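Local structure of aldehyde dehydrogenase (Burkholderia vietnamiensis, 5KF0) at residues Q381-K386 and V392-K397; N261-V266 and A406-S411; R66-Y71 and T204-G209. The protein probably catalyses the NAD(P)-dependent oxidation of an aldehyde to the corresponding carboxylic acid and binds NADPH. One frame throughout, in Å; residues are numbered along the deposited sequence.

Contact 1 of 3, residues Q381-K386 and V392-K397; sequences QDLYRK and VAILEK
Leu383 and Tyr384, on the short helix 382-385, pack against alternate side chains of strand 392-398. Leu383 turns both methyls to the side chains of the strand: CD1 lies 3.9 Å from Val392 CG1, and CD2 lies 4.1 Å from Ile394 CG2. Leu383 meets Val392 at about a right angle and lies alongside Ile394, pointing the other way. The bond from CA to CB of Tyr384 runs across the direction to the strand, but the ring end comes nearer. Its CE1 is 3.5 Å from Ile394 CD1, with that methyl set obliquely to the ring. The Ile394 contacts are those of one of its two modelled conformers.

At the polar edge, Tyr384 OH donates to Glu396 OE2 at 2.6 Å, using the syn lone pair of the carboxylate. Glu396 CD lies in the ring plane at its edge, while the carboxylate is turned 73° from the ring. Glu396 CG sits between the backbone N and the carbonyl carbon (chi1 51°), and the chain runs extended beyond it (chi2 -177°), bringing the carboxylate to the phenol. OE1 has a salt bridge to Arg407, and Arg298 also bonds Tyr384 OH.

The helix connects strands 368-375 and 392-398 in a beta-alpha-beta unit. As in other aldehyde dehydrogenases, their sheet probably belongs to the catalytic domain. Helix 338-353 packs on Leu383 and Val392 through Leu344, and strand 298-302 flanks strand 392-398 in parallel.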
loop_
_atom_site.group_PDB
_atom_site.type_symbol
_atom_site.label_atom_id
_atom_site.label_comp_id
_atom_site.label_asym_id
_atom_site.label_seq_id
_atom_site.Cartn_x
_atom_site.Cartn_y
_atom_site.Cartn_z
ATOM N N GLN A 381 13.164 41.708 -11.700
ATOM C CA GLN A 381 12.795 41.844 -13.109
ATOM C C GLN A 381 11.727 40.841 -13.538
ATOM O O GLN A 381 11.696 39.697 -13.080
ATOM C CB GLN A 381 14.026 41.648 -13.997
ATOM C CG GLN A 381 14.976 42.831 -14.007
ATOM C CD GLN A 381 14.312 44.082 -14.544
ATOM O OE1 GLN A 381 13.736 44.069 -15.631
ATOM N NE2 GLN A 381 14.358 45.162 -13.769
ATOM N N ASP A 382 10.878 41.274 -14.481
ATOM C CA ASP A 382 9.917 40.362 -15.096
ATOM C C ASP A 382 10.606 39.133 -15.669
ATOM O O ASP A 382 10.079 38.021 -15.578
ATOM C CB ASP A 382 9.132 41.072 -16.201
ATOM C CG ASP A 382 8.122 42.061 -15.663
ATOM O OD1 ASP A 382 7.813 42.016 -14.455
ATOM O OD2 ASP A 382 7.633 42.889 -16.462
ATOM N N LEU A 383 11.777 39.318 -16.286
ATOM C CA LEU A 383 12.492 38.183 -16.857
ATOM C C LEU A 383 12.867 37.167 -15.791
ATOM O O LEU A 383 12.983 35.975 -16.091
ATOM C CB LEU A 383 13.746 38.666 -17.593
ATOM C CG LEU A 383 14.470 37.610 -18.429
ATOM C CD1 LEU A 383 13.617 37.231 -19.637
ATOM C CD2 LEU A 383 15.824 38.111 -18.883
ATOM N N TYR A 384 13.067 37.622 -14.549
ATOM C CA TYR A 384 13.397 36.720 -13.451
ATOM C C TYR A 384 12.151 36.045 -12.893
ATOM O O TYR A 384 12.136 34.826 -12.690
ATOM C CB TYR A 384 14.122 37.485 -12.333
ATOM C CG TYR A 384 14.775 36.551 -11.338
ATOM C CD1 TYR A 384 16.105 36.174 -11.485
ATOM C CD2 TYR A 384 14.054 36.019 -10.272
ATOM C CE1 TYR A 384 16.697 35.293 -10.602
ATOM C CE2 TYR A 384 14.643 35.140 -9.380
ATOM C CZ TYR A 384 15.965 34.783 -9.552
ATOM O OH TYR A 384 16.554 33.890 -8.686
ATOM N N ARG A 385 11.097 36.824 -12.652
ATOM C CA ARG A 385 9.991 36.415 -11.791
ATOM C C ARG A 385 8.793 35.846 -12.534
ATOM O O ARG A 385 8.037 35.060 -11.951
ATOM C CB ARG A 385 9.504 37.606 -10.959
ATOM C CG ARG A 385 10.589 38.251 -10.125
ATOM C CD ARG A 385 10.013 39.013 -8.928
ATOM N NE ARG A 385 9.550 38.099 -7.875
ATOM C CZ ARG A 385 10.354 37.520 -6.987
ATOM N NH1 ARG A 385 11.668 37.744 -7.035
ATOM N NH2 ARG A 385 9.847 36.707 -6.067
ATOM N N LYS A 386 8.563 36.261 -13.774
ATOM C CA LYS A 386 7.431 35.730 -14.514
ATOM C C LYS A 386 7.879 34.533 -15.348
ATOM O O LYS A 386 9.066 34.220 -15.440
ATOM C CB LYS A 386 6.809 36.815 -15.395
ATOM C CG LYS A 386 6.343 38.049 -14.620
ATOM C CD LYS A 386 5.625 39.016 -15.560
ATOM C CE LYS A 386 5.125 40.245 -14.826
ATOM N NZ LYS A 386 4.144 39.897 -13.766
ATOM N N VAL A 392 15.211 31.683 -23.276
ATOM C CA VAL A 392 16.038 32.578 -22.477
ATOM C C VAL A 392 16.268 31.934 -21.121
ATOM O O VAL A 392 15.334 31.396 -20.517
ATOM C CB VAL A 392 15.370 33.956 -22.294
ATOM C CG1 VAL A 392 16.226 34.853 -21.391
ATOM C CG2 VAL A 392 15.114 34.606 -23.640
ATOM N N ALA A 393 17.501 32.008 -20.633
ATOM C CA ALA A 393 17.821 31.586 -19.282
ATOM C C ALA A 393 18.725 32.626 -18.644
ATOM O O ALA A 393 19.448 33.359 -19.328
ATOM C CB ALA A 393 18.495 30.203 -19.257
ATOM N N ILE A 394 18.676 32.661 -17.315
ATOM C CA ILE A 394 19.454 33.615 -16.540
ATOM C C ILE A 394 20.434 32.842 -15.670
ATOM O O ILE A 394 20.103 31.802 -15.084
ATOM C CB ILE A 394 18.568 34.565 -15.701
ATOM C CG1 ILE A 394 17.914 33.847 -14.519
ATOM C CG2 ILE A 394 17.518 35.230 -16.584
ATOM C CD1 ILE A 394 18.645 34.045 -13.205
ATOM N N LEU A 395 21.660 33.354 -15.612
ATOM C CA LEU A 395 22.756 32.727 -14.886
ATOM C C LEU A 395 23.097 33.600 -13.687
ATOM O O LEU A 395 23.271 34.815 -13.832
ATOM C CB LEU A 395 23.976 32.561 -15.800
ATOM C CG LEU A 395 25.250 32.011 -15.164
ATOM C CD1 LEU A 395 25.033 30.578 -14.750
ATOM C CD2 LEU A 395 26.421 32.125 -16.137
ATOM N N GLU A 396 23.158 32.996 -12.502
ATOM C CA GLU A 396 23.500 33.748 -11.301
ATOM C C GLU A 396 24.376 32.883 -10.399
ATOM O O GLU A 396 24.509 31.669 -10.597
ATOM C CB GLU A 396 22.236 34.258 -10.575
ATOM C CG GLU A 396 21.164 33.195 -10.293
ATOM C CD GLU A 396 19.900 33.762 -9.628
ATOM O OE1 GLU A 396 19.930 34.914 -9.131
ATOM O OE2 GLU A 396 18.868 33.052 -9.607
ATOM N N LYS A 397 24.982 33.530 -9.403
ATOM C CA LYS A 397 26.069 32.974 -8.604
ATOM C C LYS A 397 25.641 32.871 -7.142
ATOM O O LYS A 397 24.922 33.738 -6.641
ATOM C CB LYS A 397 27.317 33.872 -8.741
ATOM C CG LYS A 397 28.581 33.379 -8.049
ATOM C CD LYS A 397 29.706 34.434 -8.142
ATOM C CE LYS A 397 30.165 34.634 -9.571
ATOM N NZ LYS A 397 31.386 35.497 -9.642
#

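Contact 2 of 3, residues N261-V266 and A406-S411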
loop_
_atom_site.group_PDB
_atom_site.type_symbol
_atom_site.label_atom_id
_atom_site.label_comp_id
_atom_site.label_asym_id
_atom_site.label_seq_id
_atom_site.Cartn_x
_atom_site.Cartn_y
_atom_site.Cartn_z
ATOM N N ASN A 261 8.848 29.354 -13.131
ATOM C CA ASN A 261 10.150 29.842 -13.590
ATOM C C ASN A 261 11.238 28.937 -13.007
ATOM O O ASN A 261 12.022 29.358 -12.147
ATOM C CB ASN A 261 10.364 31.340 -13.196
ATOM C CG ASN A 261 10.283 31.578 -11.692
ATOM O OD1 ASN A 261 9.762 30.751 -10.931
ATOM N ND2 ASN A 261 10.826 32.714 -11.254
ATOM N N ALA A 262 11.304 27.701 -13.506
ATOM C CA ALA A 262 12.059 26.650 -12.830
ATOM C C ALA A 262 13.550 26.958 -12.761
ATOM O O ALA A 262 14.140 27.509 -13.696
ATOM C CB ALA A 262 11.836 25.308 -13.534
ATOM N N ALA A 263 14.160 26.576 -11.636
ATOM C CA ALA A 263 15.573 26.804 -11.364
ATOM C C ALA A 263 16.359 25.495 -11.312
ATOM O O ALA A 263 15.845 24.452 -10.887
ATOM C CB ALA A 263 15.766 27.541 -10.030
ATOM N N ALA A 264 17.633 25.581 -11.703
ATOM C CA ALA A 264 18.597 24.504 -11.499
ATOM C C ALA A 264 19.767 25.035 -10.685
ATOM O O ALA A 264 20.294 26.113 -10.989
ATOM C CB ALA A 264 19.111 23.958 -12.834
ATOM N N ILE A 265 20.170 24.286 -9.657
ATOM C CA ILE A 265 21.329 24.618 -8.827
ATOM C C ILE A 265 22.491 23.728 -9.234
ATOM O O ILE A 265 22.323 22.508 -9.367
ATOM C CB ILE A 265 21.016 24.416 -7.333
ATOM C CG1 ILE A 265 19.970 25.427 -6.866
ATOM C CG2 ILE A 265 22.303 24.531 -6.498
ATOM C CD1 ILE A 265 19.429 25.124 -5.470
ATOM N N VAL A 266 23.673 24.326 -9.413
ATOM C CA VAL A 266 24.911 23.588 -9.669
ATOM C C VAL A 266 25.795 23.735 -8.434
ATOM O O VAL A 266 26.298 24.829 -8.145
ATOM C CB VAL A 266 25.634 24.092 -10.924
ATOM C CG1 VAL A 266 26.910 23.273 -11.158
ATOM C CG2 VAL A 266 24.695 24.034 -12.145
ATOM N N ALA A 406 17.024 29.354 -0.939
ATOM C CA ALA A 406 16.138 30.491 -0.713
ATOM C C ALA A 406 15.842 31.221 -2.015
ATOM O O ALA A 406 14.723 31.700 -2.227
ATOM C CB ALA A 406 16.758 31.443 0.307
ATOM N N ARG A 407 16.828 31.313 -2.905
ATOM C CA ARG A 407 16.599 32.038 -4.146
ATOM C C ARG A 407 15.752 31.228 -5.125
ATOM O O ARG A 407 14.946 31.807 -5.857
ATOM C CB ARG A 407 17.945 32.456 -4.737
ATOM C CG ARG A 407 18.529 33.615 -3.923
ATOM C CD ARG A 407 20.047 33.757 -4.025
ATOM N NE ARG A 407 20.456 34.253 -5.331
ATOM C CZ ARG A 407 21.722 34.312 -5.741
ATOM N NH1 ARG A 407 22.704 33.897 -4.949
ATOM N NH2 ARG A 407 22.003 34.776 -6.950
ATOM N N VAL A 408 15.879 29.901 -5.128
ATOM C CA VAL A 408 14.932 29.088 -5.890
ATOM C C VAL A 408 13.508 29.361 -5.410
ATOM O O VAL A 408 12.578 29.533 -6.209
ATOM C CB VAL A 408 15.282 27.591 -5.773
ATOM C CG1 VAL A 408 14.158 26.732 -6.395
ATOM C CG2 VAL A 408 16.632 27.290 -6.440
ATOM N N ASN A 409 13.317 29.392 -4.088
ATOM C CA ASN A 409 12.002 29.624 -3.495
ATOM C C ASN A 409 11.520 31.061 -3.645
ATOM O O ASN A 409 10.352 31.332 -3.353
ATOM C CB ASN A 409 12.022 29.279 -2.001
ATOM C CG ASN A 409 11.940 27.787 -1.730
ATOM O OD1 ASN A 409 11.420 27.022 -2.535
ATOM N ND2 ASN A 409 12.446 27.373 -0.557
ATOM N N ASP A 410 12.391 31.990 -4.055
ATOM C CA ASP A 410 12.039 33.402 -4.190
ATOM C C ASP A 410 11.244 33.592 -5.482
ATOM O O ASP A 410 11.731 34.117 -6.487
ATOM C CB ASP A 410 13.301 34.256 -4.169
ATOM C CG ASP A 410 13.021 35.714 -4.485
ATOM O OD1 ASP A 410 11.954 36.211 -4.039
ATOM O OD2 ASP A 410 13.847 36.346 -5.197
ATOM N N SER A 411 9.989 33.139 -5.434
ATOM C CA SER A 411 9.160 33.015 -6.622
ATOM C C SER A 411 7.713 32.831 -6.198
ATOM O O SER A 411 7.441 32.294 -5.118
ATOM C CB SER A 411 9.591 31.813 -7.474
ATOM O OG SER A 411 8.716 31.644 -8.582
HETATM O O HOH W 1 10.884 34.602 -9.007
#
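Asn261 and Ser411 form the polar end of this contact, and Val408 fills the apolar end. Ser411 OG donates to Asn261 OD1 at 2.7 Å. The C=O...O angle is 118°, and the hydroxyl is tilted 23° from the carbonyl plane. Ser411 reaches the amide because its OG stands opposite the backbone N (chi1 176°). At the other end, Val408 CG2 sits between two side chains of the strand. It is 3.7 Å from Ala263 CB and 3.7 Å from Ile265 CD1. Val408 CG1 adds a longer approach of 4.1 Å to Ala263 CB. The small alanine lets the helix come close: the CA atoms of Ala263 and Val408 are 6.0 Å apart.

A water supports the polar end. It accepts from Asn261 ND2 at 2.9 Å and donates to Asp410 O at 2.7 Å. Both ends of this buried amide are thus bonded and its rotation is fixed. Asp410 is the centre of an inverse gamma turn that leads from the helix to Ser411. Its carboxylate is held by salt bridges to Arg379 and Arg385, which anchor that turn.

Strand 263-266 lies between strands 298-302 and 416-420 and runs parallel to both. By analogy with the family, this sheet and its helices correspond to the catalytic domain. Helix 401-409 covers one face of the sheet. Its residues Phe401, Ala404 and Leu405 continue the packing on Ile265, and Leu300 of strand 298-302 touches both Ala263 and Val408.

Contact 3 of 3, residues R66-Y71 and T204-G209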
loop_
_atom_site.group_PDB
_atom_site.type_symbol
_atom_site.label_atom_id
_atom_site.label_comp_id
_atom_site.label_asym_id
_atom_site.label_seq_id
_atom_site.Cartn_x
_atom_site.Cartn_y
_atom_site.Cartn_z
ATOM N N ARG A 66 -19.166 3.052 -16.274
ATOM C CA ARG A 66 -18.929 2.482 -14.952
ATOM C C ARG A 66 -19.031 0.959 -14.969
ATOM O O ARG A 66 -18.363 0.278 -14.181
ATOM C CB ARG A 66 -19.927 3.074 -13.954
ATOM C CG ARG A 66 -19.792 2.563 -12.534
ATOM C CD ARG A 66 -20.801 3.220 -11.593
ATOM N NE ARG A 66 -22.132 2.608 -11.643
ATOM C CZ ARG A 66 -23.245 3.250 -11.988
ATOM N NH1 ARG A 66 -23.203 4.534 -12.331
ATOM N NH2 ARG A 66 -24.405 2.606 -11.986
ATOM N N GLU A 67 -19.844 0.408 -15.854
ATOM C CA GLU A 67 -20.040 -1.036 -15.902
ATOM C C GLU A 67 -19.030 -1.755 -16.785
ATOM O O GLU A 67 -18.970 -2.988 -16.750
ATOM C CB GLU A 67 -21.463 -1.347 -16.369
ATOM C CG GLU A 67 -22.494 -0.898 -15.343
ATOM C CD GLU A 67 -23.913 -1.186 -15.752
ATOM O OE1 GLU A 67 -24.157 -1.431 -16.950
ATOM O OE2 GLU A 67 -24.791 -1.164 -14.864
ATOM N N LEU A 68 -18.254 -1.025 -17.572
ATOM C CA LEU A 68 -17.223 -1.627 -18.403
ATOM C C LEU A 68 -16.185 -2.321 -17.524
ATOM O O LEU A 68 -15.566 -1.659 -16.675
ATOM C CB LEU A 68 -16.570 -0.543 -19.252
ATOM C CG LEU A 68 -15.996 -0.876 -20.624
ATOM C CD1 LEU A 68 -17.093 -1.428 -21.518
ATOM C CD2 LEU A 68 -15.388 0.386 -21.222
ATOM N N PRO A 69 -15.949 -3.620 -17.693
ATOM C CA PRO A 69 -14.960 -4.299 -16.843
ATOM C C PRO A 69 -13.553 -3.791 -17.102
ATOM O O PRO A 69 -13.234 -3.265 -18.168
ATOM C CB PRO A 69 -15.084 -5.775 -17.238
ATOM C CG PRO A 69 -16.352 -5.878 -18.001
ATOM C CD PRO A 69 -16.598 -4.551 -18.634
ATOM N N ALA A 70 -12.692 -3.972 -16.092
ATOM C CA ALA A 70 -11.324 -3.457 -16.172
ATOM C C ALA A 70 -10.603 -3.931 -17.428
ATOM O O ALA A 70 -9.921 -3.140 -18.091
ATOM C CB ALA A 70 -10.537 -3.857 -14.920
ATOM N N TYR A 71 -10.744 -5.217 -17.783
ATOM C CA TYR A 71 -9.997 -5.724 -18.932
ATOM C C TYR A 71 -10.498 -5.115 -20.244
ATOM O O TYR A 71 -9.728 -5.020 -21.210
ATOM C CB TYR A 71 -10.034 -7.259 -18.982
ATOM C CG TYR A 71 -11.421 -7.832 -19.183
ATOM C CD1 TYR A 71 -11.932 -8.030 -20.456
ATOM C CD2 TYR A 71 -12.220 -8.154 -18.093
ATOM C CE1 TYR A 71 -13.208 -8.550 -20.635
ATOM C CE2 TYR A 71 -13.496 -8.670 -18.271
ATOM C CZ TYR A 71 -13.982 -8.850 -19.541
ATOM O OH TYR A 71 -15.253 -9.364 -19.734
ATOM N N THR A 204 -12.928 2.176 -31.329
ATOM C CA THR A 204 -13.158 1.204 -30.271
ATOM C C THR A 204 -14.644 1.054 -29.969
ATOM O O THR A 204 -15.487 1.829 -30.424
ATOM C CB THR A 204 -12.431 1.593 -28.986
ATOM O OG1 THR A 204 -13.087 2.719 -28.391
ATOM C CG2 THR A 204 -10.975 1.921 -29.258
ATOM N N ASN A 205 -14.941 0.056 -29.136
ATOM C CA ASN A 205 -16.278 -0.291 -28.693
ATOM C C ASN A 205 -16.761 0.515 -27.507
ATOM O O ASN A 205 -17.683 0.062 -26.818
ATOM C CB ASN A 205 -16.331 -1.779 -28.341
ATOM C CG ASN A 205 -17.090 -2.563 -29.358
ATOM O OD1 ASN A 205 -17.666 -3.606 -29.057
ATOM N ND2 ASN A 205 -17.111 -2.055 -30.587
ATOM N N LEU A 206 -16.192 1.681 -27.245
ATOM C CA LEU A 206 -16.621 2.454 -26.090
ATOM C C LEU A 206 -18.095 2.825 -26.209
ATOM O O LEU A 206 -18.580 3.095 -27.316
ATOM C CB LEU A 206 -15.793 3.731 -25.972
ATOM C CG LEU A 206 -14.372 3.549 -25.467
ATOM C CD1 LEU A 206 -13.569 4.816 -25.751
ATOM C CD2 LEU A 206 -14.403 3.237 -23.972
ATOM N N PRO A 207 -18.830 2.872 -25.095
ATOM C CA PRO A 207 -20.228 3.324 -25.144
ATOM C C PRO A 207 -20.319 4.729 -25.722
ATOM O O PRO A 207 -19.458 5.570 -25.475
ATOM C CB PRO A 207 -20.660 3.299 -23.672
ATOM C CG PRO A 207 -19.677 2.397 -22.977
ATOM C CD PRO A 207 -18.393 2.508 -23.738
ATOM N N LYS A 208 -21.375 4.982 -26.499
ATOM C CA LYS A 208 -21.560 6.307 -27.066
ATOM C C LYS A 208 -21.728 7.339 -25.960
ATOM O O LYS A 208 -22.485 7.134 -25.000
ATOM C CB LYS A 208 -22.771 6.331 -27.998
ATOM C CG LYS A 208 -22.514 5.641 -29.324
ATOM C CD LYS A 208 -21.084 5.863 -29.815
ATOM C CE LYS A 208 -20.886 5.438 -31.268
ATOM N NZ LYS A 208 -20.348 4.061 -31.408
ATOM N N GLY A 209 -20.988 8.446 -26.088
ATOM C CA GLY A 209 -20.884 9.449 -25.052
ATOM C C GLY A 209 -19.678 9.295 -24.145
ATOM O O GLY A 209 -19.449 10.166 -23.295
#
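Leu68 reaches across to Leu206 and Pro207, joining a helix-to-helix turn to the loop that enters strand 211-213. The turn links helix 62-67 to helix 70-86, with Pro69 as the N-cap of the second helix. The loop follows helix 192-202. Strand 211-213 is outermost, within this chain, in the sheet that also holds strands 155-158, 182-185 and 232-236. Together with its helices, this sheet forms the Rossmann-like cofactor-binding part of the aldehyde dehydrogenase fold.

The packed part is small and wholly apolar. Leu68 and Leu206 are both buried, and their side chains cross at about a right angle. Leu68 CG lies roughly opposite the backbone N (chi1 -150°), which helps turn CD2 to the loop. Pro207 touches through its CD atom, farther from Leu68 than the leucine is. The total area buried between the segments is 89 Å². The flanking helices add to the packing: Leu206 also packs on Met65 and Val76, and Pro207 on Pro64 and Met65. A further packed face of the turn meets a second subunit, where Pro69, Ala70 and Tyr71 lie on its Gln141, Glu135 and Ser137. In the conformer described, Arg66 forms a salt bridge with Glu433 of a third subunit.

The other side is loose. Glu67, Asn205 and Lys208 are exposed, and no hydrogen bond joins the two segments. Thr204 OG1 takes a weak bond from Leu206 N at 3.5 Å, within the loop. Asn20 OD1 accepts from Gly209 N. Leu68 and Pro207 are each modelled in two conformers. In those described, a single methyl makes both contacts: Leu68 CD2 is 4.1 Å from Leu206 CD2 and 4.5 Å from Pro207 CD.

Overall arrangement
Contacts 1 and 2 are neighbours, with centres about 10 Å apart, and both reach the same sheet. Strand 392-398 of contact 1 is followed directly by helix 401-409 of contact 2, and contact 1 is nested along the chain inside the loop that contact 2 closes. Two probable hydrogen bonds join them: Tyr384 O to Asn261 ND2 at 2.9 Å, and Lys397 O to Arg407 NH1 at 2.8 Å. Contact 3 lies on the opposite side of the chain's centre. Its centre is about 48 Å from that of contact 1 and about 45 Å from that of contact 2. The side chain of Asn261 in contact 2 is about 10 Å from the bound NADPH.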